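Local coordinates for uncharacterized HIT-like protein HP_0404 (Helicobacter pylori 26695, PDB 4ZGL) that probably hydrolyses adenosine 5'-monophosphoramidates, as a HINT-type member of the histidine triad family, at residues Glu21-Phe26 with Pro53-Gln58; Asn2-Ile7 with His93-Ile98. All coordinates share one frame; numbering follows the deposited sequence.

Contact 1: Glu21-Phe26 with Pro53-Gln58; sequences ERFLSF and PELMAQ
Phe23, on the strand, and Leu55, on the first turns of helix 53-70, meet side by side, their side chains running past each other in opposite directions. Followed outward, Phe23 sets off from CB toward the helix; with CG anti to its carbonyl carbon (chi1 -59°), the ring reaches across to the helix backbone. CE2 lies 3.9 Å from Gln58 CB and 3.7 Å from Gln58 C. At the far end CZ touches Leu55 CD1 at 3.8 Å, while Leu55 O lies at the ring edge, near its plane, 3.3 Å from CZ. The ring thus lies against Leu55 and Gln58, three residues apart on one side of the helix, and Phe62 and Met59 of the same helix pack on it as well.

Beside this apolar pair Arg22, which is exposed, crosses Gln58. The extended chain of Arg22 brings CD to 4.0 Å from Leu55 CD1, and Gln58 OE1 sits over one face of the guanidinium, whose plane makes 82° with the amide. Because the oxygen is above that face, the 3.2 Å approach of Arg22 NE to Gln58 OE1 has too poor an angle for a hydrogen bond. Ala57 of the helix packs on Ala57 of the second subunit. The packing of strand 23-27 against helix 53-70 belongs to the alpha+beta fold of HIT proteins, with a helix lying on an antiparallel sheet, here in a two-chain assembly.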
ATOM      1  N   GLU A  21     -11.565  -2.362 -16.799  1.00 71.56           N
ATOM      2  CA  GLU A  21     -12.402  -3.578 -16.630  1.00 72.41           C
ATOM      3  C   GLU A  21     -12.447  -4.081 -15.196  1.00 70.13           C
ATOM      4  O   GLU A  21     -13.463  -4.633 -14.777  1.00 70.55           O
ATOM      5  CB  GLU A  21     -11.986  -4.847 -17.496  1.00 74.58           C
ATOM      6  CG  GLU A  21     -11.122  -4.668 -18.779  1.00 76.57           C
ATOM      7  CD  GLU A  21     -11.774  -3.773 -19.825  1.00 78.67           C
ATOM      8  OE1 GLU A  21     -13.006  -3.572 -19.760  1.00 79.24           O
ATOM      9  OE2 GLU A  21     -11.051  -3.273 -20.720  1.00 79.99           O
ATOM     10  N   ARG A  22     -11.334  -3.955 -14.474  1.00 68.04           N
ATOM     11  CA  ARG A  22     -11.208  -4.533 -13.135  1.00 66.13           C
ATOM     12  C   ARG A  22     -11.129  -3.515 -11.994  1.00 63.82           C
ATOM     13  O   ARG A  22     -11.347  -3.880 -10.840  1.00 62.58           O
ATOM     14  CB  ARG A  22      -9.988  -5.459 -13.077  1.00 65.96           C
ATOM     15  CG  ARG A  22     -10.146  -6.767 -13.841  1.00 68.36           C
ATOM     16  CD  ARG A  22      -8.897  -7.620 -13.715  1.00 68.38           C
ATOM     17  NE  ARG A  22      -8.872  -8.872 -14.486  1.00 71.06           N
ATOM     18  CZ  ARG A  22      -8.732  -8.913 -15.805  1.00 73.47           C
ATOM     19  NH1 ARG A  22      -8.667  -7.782 -16.495  1.00 73.52           N
ATOM     20  NH2 ARG A  22      -8.691 -10.079 -16.439  1.00 76.14           N
ATOM     21  N   PHE A  23     -10.822  -2.253 -12.298  1.00 63.49           N
ATOM     22  CA  PHE A  23     -10.625  -1.236 -11.256  1.00 61.59           C
ATOM     23  C   PHE A  23     -11.321   0.077 -11.570  1.00 62.27           C
ATOM     24  O   PHE A  23     -11.709   0.343 -12.706  1.00 64.15           O
ATOM     25  CB  PHE A  23      -9.138  -0.963 -11.046  1.00 60.32           C
ATOM     26  CG  PHE A  23      -8.358  -2.173 -10.642  1.00 59.76           C
ATOM     27  CD1 PHE A  23      -8.288  -2.556  -9.311  1.00 58.23           C
ATOM     28  CD2 PHE A  23      -7.703  -2.936 -11.594  1.00 61.11           C
ATOM     29  CE1 PHE A  23      -7.572  -3.680  -8.940  1.00 58.02           C
ATOM     30  CE2 PHE A  23      -6.984  -4.057 -11.229  1.00 60.96           C
ATOM     31  CZ  PHE A  23      -6.920  -4.431  -9.901  1.00 59.40           C
ATOM     32  N   LEU A  24     -11.463   0.895 -10.535  1.00 61.02           N
ATOM     33  CA  LEU A  24     -12.087   2.199 -10.651  1.00 61.78           C
ATOM     34  C   LEU A  24     -11.443   3.146  -9.645  1.00 60.25           C
ATOM     35  O   LEU A  24     -11.189   2.763  -8.502  1.00 58.73           O
ATOM     36  CB  LEU A  24     -13.588   2.087 -10.379  1.00 62.86           C
ATOM     37  CG  LEU A  24     -14.389   3.397 -10.375  1.00 64.02           C
ATOM     38  CD1 LEU A  24     -15.218   3.559 -11.639  1.00 66.55           C
ATOM     39  CD2 LEU A  24     -15.289   3.458  -9.151  1.00 63.77           C
ATOM     40  N   SER A  25     -11.175   4.377 -10.078  1.00 60.91           N
ATOM     41  CA  SER A  25     -10.626   5.400  -9.194  1.00 59.92           C
ATOM     42  C   SER A  25     -11.498   6.643  -9.208  1.00 61.41           C
ATOM     43  O   SER A  25     -12.091   6.982 -10.232  1.00 63.29           O
ATOM     44  CB  SER A  25      -9.199   5.768  -9.601  1.00 59.48           C
ATOM     45  OG  SER A  25      -8.605   6.637  -8.648  1.00 58.54           O
ATOM     46  N   PHE A  26     -11.569   7.317  -8.065  1.00 60.83           N
ATOM     47  CA  PHE A  26     -12.369   8.529  -7.926  1.00 62.47           C
ATOM     48  C   PHE A  26     -11.923   9.345  -6.719  1.00 61.78           C
ATOM     49  O   PHE A  26     -11.253   8.832  -5.824  1.00 60.00           O
ATOM     50  CB  PHE A  26     -13.858   8.180  -7.809  1.00 63.71           C
ATOM     51  CG  PHE A  26     -14.165   7.188  -6.724  1.00 62.40           C
ATOM     52  CD1 PHE A  26     -14.517   7.613  -5.452  1.00 62.33           C
ATOM     53  CD2 PHE A  26     -14.098   5.826  -6.976  1.00 61.58           C
ATOM     54  CE1 PHE A  26     -14.794   6.696  -4.455  1.00 61.40           C
ATOM     55  CE2 PHE A  26     -14.375   4.905  -5.983  1.00 60.65           C
ATOM     56  CZ  PHE A  26     -14.724   5.340  -4.722  1.00 60.55           C
ATOM     57  N   PRO A  53      -2.581 -12.126  -5.236  1.00 62.22           N
ATOM     58  CA  PRO A  53      -1.415 -11.406  -5.738  1.00 61.82           C
ATOM     59  C   PRO A  53      -1.559 -10.964  -7.194  1.00 62.68           C
ATOM     60  O   PRO A  53      -1.252  -9.815  -7.502  1.00 61.54           O
ATOM     61  CB  PRO A  53      -0.275 -12.415  -5.574  1.00 63.52           C
ATOM     62  CG  PRO A  53      -0.745 -13.382  -4.537  1.00 63.99           C
ATOM     63  CD  PRO A  53      -2.229 -13.468  -4.728  1.00 63.96           C
ATOM     64  N   GLU A  54      -2.032 -11.865  -8.057  1.00 64.94           N
ATOM     65  CA  GLU A  54      -2.296 -11.587  -9.493  1.00 66.32           C
ATOM     66  C   GLU A  54      -3.060 -10.306  -9.757  1.00 64.72           C
ATOM     67  O   GLU A  54      -2.803  -9.624 -10.743  1.00 65.24           O
ATOM     68  CB  GLU A  54      -3.067 -12.755 -10.154  1.00 68.95           C
ATOM     69  CG  GLU A  54      -2.144 -13.961 -10.249  1.00 71.34           C
ATOM     70  CD  GLU A  54      -1.155 -13.942 -11.442  1.00 73.46           C
ATOM     71  OE1 GLU A  54       0.076 -13.595 -11.343  1.00 73.18           O
ATOM     72  OE2 GLU A  54      -1.636 -14.329 -12.530  1.00 75.80           O
ATOM     73  N   LEU A  55      -4.011 -10.007  -8.883  1.00 63.12           N
ATOM     74  CA  LEU A  55      -4.890  -8.861  -9.050  1.00 61.95           C
ATOM     75  C   LEU A  55      -4.238  -7.595  -8.512  1.00 59.84           C
ATOM     76  O   LEU A  55      -4.496  -6.499  -9.007  1.00 59.39           O
ATOM     77  CB  LEU A  55      -6.207  -9.119  -8.321  1.00 61.55           C
ATOM     78  CG  LEU A  55      -7.336  -8.103  -8.496  1.00 60.93           C
ATOM     79  CD1 LEU A  55      -7.852  -8.082  -9.928  1.00 62.84           C
ATOM     80  CD2 LEU A  55      -8.459  -8.425  -7.520  1.00 60.63           C
ATOM     81  N   MET A  56      -3.390  -7.751  -7.500  1.00 58.82           N
ATOM     82  CA  MET A  56      -2.658  -6.631  -6.921  1.00 57.10           C
ATOM     83  C   MET A  56      -1.529  -6.191  -7.853  1.00 57.84           C
ATOM     84  O   MET A  56      -1.117  -5.032  -7.826  1.00 56.89           O
ATOM     85  CB  MET A  56      -2.110  -7.025  -5.551  1.00 56.17           C
ATOM     86  CG  MET A  56      -1.456  -5.900  -4.773  1.00 54.51           C
ATOM     87  SD  MET A  56      -2.502  -4.463  -4.443  1.00 53.09           S
ATOM     88  CE  MET A  56      -1.317  -3.257  -3.821  1.00 51.93           C
ATOM     89  N   ALA A  57      -1.041  -7.116  -8.677  1.00 59.83           N
ATOM     90  CA  ALA A  57      -0.130  -6.772  -9.764  1.00 61.16           C
ATOM     91  C   ALA A  57      -0.824  -5.815 -10.729  1.00 61.41           C
ATOM     92  O   ALA A  57      -0.264  -4.788 -11.110  1.00 61.23           O
ATOM     93  CB  ALA A  57       0.317  -8.025 -10.503  1.00 63.74           C
ATOM     94  N   GLN A  58      -2.050  -6.162 -11.112  1.00 62.04           N
ATOM     95  CA  GLN A  58      -2.821  -5.368 -12.064  1.00 62.70           C
ATOM     96  C   GLN A  58      -3.280  -4.041 -11.458  1.00 60.73           C
ATOM     97  O   GLN A  58      -3.420  -3.046 -12.165  1.00 61.18           O
ATOM     98  CB  GLN A  58      -4.018  -6.173 -12.569  1.00 64.15           C
ATOM     99  CG  GLN A  58      -3.622  -7.490 -13.228  1.00 66.57           C
ATOM    100  CD  GLN A  58      -4.782  -8.193 -13.905  1.00 68.48           C
ATOM    101  OE1 GLN A  58      -5.938  -7.988 -13.547  1.00 67.72           O
ATOM    102  NE2 GLN A  58      -4.476  -9.030 -14.889  1.00 71.27           N
TER

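Contact 2: Asn2-Ile7 with His93-Ile98; sequences NVFEKI and HLHFHI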
ATOM      1  N   ASN A   2     -23.311  -1.223   0.068  1.00 71.01           N
ATOM      2  CA  ASN A   2     -22.298  -0.484   0.799  1.00 69.14           C
ATOM      3  C   ASN A   2     -21.888   0.657  -0.112  1.00 68.53           C
ATOM      4  O   ASN A   2     -22.091   0.549  -1.309  1.00 68.97           O
ATOM      5  CB  ASN A   2     -21.179  -1.476   1.073  1.00 67.04           C
ATOM      6  CG  ASN A   2     -19.871  -0.852   1.496  1.00 64.80           C
ATOM      7  OD1 ASN A   2     -19.823   0.215   2.101  1.00 64.94           O
ATOM      8  ND2 ASN A   2     -18.791  -1.584   1.231  1.00 63.01           N
ATOM      9  N   VAL A   3     -21.344   1.745   0.434  1.00 67.86           N
ATOM     10  CA  VAL A   3     -21.190   2.979  -0.353  1.00 68.07           C
ATOM     11  C   VAL A   3     -20.332   2.834  -1.617  1.00 66.57           C
ATOM     12  O   VAL A   3     -20.705   3.359  -2.665  1.00 67.69           O
ATOM     13  CB  VAL A   3     -20.709   4.176   0.511  1.00 67.84           C
ATOM     14  CG1 VAL A   3     -19.288   3.978   1.023  1.00 65.25           C
ATOM     15  CG2 VAL A   3     -20.813   5.479  -0.267  1.00 68.89           C
ATOM     16  N   PHE A   4     -19.208   2.122  -1.532  1.00 64.36           N
ATOM     17  CA  PHE A   4     -18.351   1.914  -2.710  1.00 63.22           C
ATOM     18  C   PHE A   4     -18.959   0.908  -3.679  1.00 64.29           C
ATOM     19  O   PHE A   4     -18.780   1.028  -4.892  1.00 64.61           O
ATOM     20  CB  PHE A   4     -16.933   1.460  -2.321  1.00 60.88           C
ATOM     21  CG  PHE A   4     -16.110   2.511  -1.612  1.00 59.85           C
ATOM     22  CD1 PHE A   4     -16.393   3.872  -1.734  1.00 60.83           C
ATOM     23  CD2 PHE A   4     -15.017   2.132  -0.848  1.00 58.14           C
ATOM     24  CE1 PHE A   4     -15.620   4.819  -1.080  1.00 60.13           C
ATOM     25  CE2 PHE A   4     -14.240   3.077  -0.197  1.00 57.38           C
ATOM     26  CZ  PHE A   4     -14.542   4.423  -0.314  1.00 58.39           C
ATOM     27  N   GLU A   5     -19.675  -0.080  -3.148  1.00 65.08           N
ATOM     28  CA  GLU A   5     -20.381  -1.054  -3.995  1.00 66.56           C
ATOM     29  C   GLU A   5     -21.463  -0.354  -4.819  1.00 68.82           C
ATOM     30  O   GLU A   5     -21.684  -0.686  -5.981  1.00 69.84           O
ATOM     31  CB  GLU A   5     -21.018  -2.165  -3.156  1.00 67.36           C
ATOM     32  CG  GLU A   5     -20.038  -3.160  -2.550  1.00 65.70           C
ATOM     33  CD  GLU A   5     -20.713  -4.198  -1.663  1.00 66.87           C
ATOM     34  OE1 GLU A   5     -21.837  -3.954  -1.154  1.00 68.64           O
ATOM     35  OE2 GLU A   5     -20.110  -5.279  -1.481  1.00 66.27           O
ATOM     36  N   LYS A   6     -22.132   0.615  -4.197  1.00 69.85           N
ATOM     37  CA  LYS A   6     -23.135   1.429  -4.877  1.00 72.25           C
ATOM     38  C   LYS A   6     -22.523   2.219  -6.028  1.00 71.95           C
ATOM     39  O   LYS A   6     -23.133   2.350  -7.085  1.00 73.84           O
ATOM     40  CB  LYS A   6     -23.800   2.386  -3.885  1.00 73.51           C
ATOM     41  CG  LYS A   6     -24.801   1.707  -2.957  1.00 75.03           C
ATOM     42  CD  LYS A   6     -25.383   2.659  -1.930  1.00 76.50           C
ATOM     43  CE  LYS A   6     -25.854   1.927  -0.670  1.00 77.13           C
ATOM     44  NZ  LYS A   6     -26.820   2.762   0.135  1.00 79.80           N
ATOM     45  N   ILE A   7     -21.322   2.751  -5.809  1.00 69.85           N
ATOM     46  CA  ILE A   7     -20.600   3.486  -6.849  1.00 69.56           C
ATOM     47  C   ILE A   7     -20.289   2.556  -8.013  1.00 69.54           C
ATOM     48  O   ILE A   7     -20.487   2.915  -9.173  1.00 71.03           O
ATOM     49  CB  ILE A   7     -19.300   4.117  -6.304  1.00 67.36           C
ATOM     50  CG1 ILE A   7     -19.644   5.186  -5.264  1.00 67.93           C
ATOM     51  CG2 ILE A   7     -18.477   4.726  -7.433  1.00 67.18           C
ATOM     52  CD1 ILE A   7     -18.445   5.882  -4.651  1.00 66.14           C
ATOM     53  N   HIS A  93     -14.953  -2.219   1.770  1.00 57.68           N
ATOM     54  CA  HIS A  93     -14.608  -2.647   0.424  1.00 57.38           C
ATOM     55  C   HIS A  93     -13.159  -2.223   0.255  1.00 55.67           C
ATOM     56  O   HIS A  93     -12.791  -1.121   0.648  1.00 55.06           O
ATOM     57  CB  HIS A  93     -15.528  -1.981  -0.606  1.00 58.49           C
ATOM     58  CG  HIS A  93     -15.381  -2.510  -2.001  1.00 58.77           C
ATOM     59  ND1 HIS A  93     -16.255  -3.432  -2.536  1.00 60.30           N
ATOM     60  CD2 HIS A  93     -14.484  -2.232  -2.977  1.00 58.01           C
ATOM     61  CE1 HIS A  93     -15.895  -3.708  -3.776  1.00 60.49           C
ATOM     62  NE2 HIS A  93     -14.823  -2.994  -4.068  1.00 59.14           N
ATOM     63  N   LEU A  94     -12.332  -3.117  -0.279  1.00 55.16           N
ATOM     64  CA  LEU A  94     -10.909  -2.848  -0.427  1.00 53.81           C
ATOM     65  C   LEU A  94     -10.717  -1.535  -1.150  1.00 53.51           C
ATOM     66  O   LEU A  94     -11.279  -1.320  -2.221  1.00 54.31           O
ATOM     67  CB  LEU A  94     -10.217  -3.975  -1.200  1.00 53.94           C
ATOM     68  CG  LEU A  94      -8.779  -3.707  -1.662  1.00 52.99           C
ATOM     69  CD1 LEU A  94      -7.872  -3.370  -0.486  1.00 51.91           C
ATOM     70  CD2 LEU A  94      -8.251  -4.903  -2.440  1.00 53.68           C
ATOM     71  N   HIS A  95      -9.931  -0.648  -0.558  1.00 52.58           N
ATOM     72  CA  HIS A  95      -9.595   0.599  -1.220  1.00 52.46           C
ATOM     73  C   HIS A  95      -8.255   1.137  -0.759  1.00 51.39           C
ATOM     74  O   HIS A  95      -7.885   1.004   0.410  1.00 50.90           O
ATOM     75  CB  HIS A  95     -10.690   1.635  -0.992  1.00 53.39           C
ATOM     76  CG  HIS A  95     -10.935   1.955   0.442  1.00 53.42           C
ATOM     77  ND1 HIS A  95     -11.665   1.131   1.270  1.00 53.94           N
ATOM     78  CD2 HIS A  95     -10.575   3.022   1.192  1.00 53.32           C
ATOM     79  CE1 HIS A  95     -11.736   1.672   2.473  1.00 54.18           C
ATOM     80  NE2 HIS A  95     -11.080   2.818   2.452  1.00 53.82           N
ATOM     81  N   PHE A  96      -7.528   1.718  -1.704  1.00 51.28           N
ATOM     82  CA  PHE A  96      -6.268   2.377  -1.421  1.00 50.59           C
ATOM     83  C   PHE A  96      -6.459   3.883  -1.482  1.00 51.08           C
ATOM     84  O   PHE A  96      -7.015   4.402  -2.451  1.00 51.95           O
ATOM     85  CB  PHE A  96      -5.204   1.957  -2.431  1.00 50.49           C
ATOM     86  CG  PHE A  96      -4.607   0.615  -2.150  1.00 50.12           C
ATOM     87  CD1 PHE A  96      -5.211  -0.539  -2.623  1.00 50.69           C
ATOM     88  CD2 PHE A  96      -3.433   0.503  -1.414  1.00 49.51           C
ATOM     89  CE1 PHE A  96      -4.660  -1.785  -2.366  1.00 50.71           C
ATOM     90  CE2 PHE A  96      -2.877  -0.733  -1.154  1.00 49.50           C
ATOM     91  CZ  PHE A  96      -3.490  -1.879  -1.628  1.00 50.13           C
ATOM     92  N   HIS A  97      -6.005   4.573  -0.442  1.00 50.81           N
ATOM     93  CA  HIS A  97      -5.965   6.027  -0.442  1.00 51.51           C
ATOM     94  C   HIS A  97      -4.712   6.471  -1.179  1.00 51.35           C
ATOM     95  O   HIS A  97      -3.627   5.933  -0.951  1.00 50.59           O
ATOM     96  CB  HIS A  97      -5.933   6.562   0.985  1.00 51.62           C
ATOM     97  CG  HIS A  97      -7.143   6.209   1.792  1.00 52.13           C
ATOM     98  ND1 HIS A  97      -8.138   7.117   2.078  1.00 53.50           N
ATOM     99  CD2 HIS A  97      -7.516   5.050   2.380  1.00 51.75           C
ATOM    100  CE1 HIS A  97      -9.071   6.538   2.806  1.00 53.93           C
ATOM    101  NE2 HIS A  97      -8.719   5.281   3.002  1.00 52.87           N
ATOM    102  N   ILE A  98      -4.871   7.435  -2.080  1.00 52.37           N
ATOM    103  CA  ILE A  98      -3.735   8.107  -2.695  1.00 52.67           C
ATOM    104  C   ILE A  98      -3.777   9.565  -2.268  1.00 53.71           C
ATOM    105  O   ILE A  98      -4.642  10.320  -2.706  1.00 54.98           O
ATOM    106  CB  ILE A  98      -3.765   8.008  -4.226  1.00 53.44           C
ATOM    107  CG1 ILE A  98      -3.520   6.559  -4.652  1.00 52.71           C
ATOM    108  CG2 ILE A  98      -2.709   8.924  -4.842  1.00 54.25           C
ATOM    109  CD1 ILE A  98      -3.966   6.263  -6.066  1.00 53.75           C
TER
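His93, Phe4 and His95 carry most of the buried surface where the N-terminal helix 3-9 covers the start of the histidine triad motif, His93 to His97. Phe4 meets both histidines. Its CB lies 4.1 Å from His93 CB, and its ring, with CG anti to the carbonyl carbon, extends to His95 in a T-shaped pair, the centroids 5.0 Å apart and the planes at 75°. Phe4 gives the edge and His95 the face: CE2 stands over the imidazole, 3.5 Å from His95 CG and displaced toward the rim, while His95 ND1 lies at the edge of the Phe4 ring, in its plane. Phe4 also packs on Leu38 of strand 36-41.

Two more residues, Asn2 at the N-cap position and Glu5 in the first turn, reach His93. Asn2 ND2 approaches His93 CB at 3.8 Å, and Glu5 CG lies 3.8 Å from His93 ND1, with the carboxylate plane turned steeply from the imidazole. Glu5 OE2 stays apart from ND1, so no salt bridge is formed; the polar partner of the His93 ring is Pro41 O, bonded through NE2. The contact is therefore one of packing, with no hydrogen bond crossing between the two segments.

Within the motif, the His95 ring is held by the backbone carbonyl of His93. With CG between backbone N and carbonyl carbon (chi1 59°), the ND1 edge of the ring turns to the preceding chain, where ND1 donates to His93 O at 2.6 Å, almost straight at 177° and with the acceptor in the imidazole plane.

How the contacts relate
Both contacts reach the same antiparallel sheet, with their centres about 12 Å apart. Contact 2 is the more buried: three of its five touching residues are buried and none is exposed; contact 1 is only partly buried, with exposed Arg22 at its margin. The chemistry differs accordingly: contact 1 combines apolar packing with a polar edge, whereas contact 2 sets an aromatic edge against one imidazole, that of His95. The second subunit packs on the helix of contact 1 but does not touch either segment of contact 2. Hydrophobic packing joins them, Met56 CE lying 3.4 Å from Phe96 CZ and Phe26 CZ 3.7 Å from Phe4 CD1.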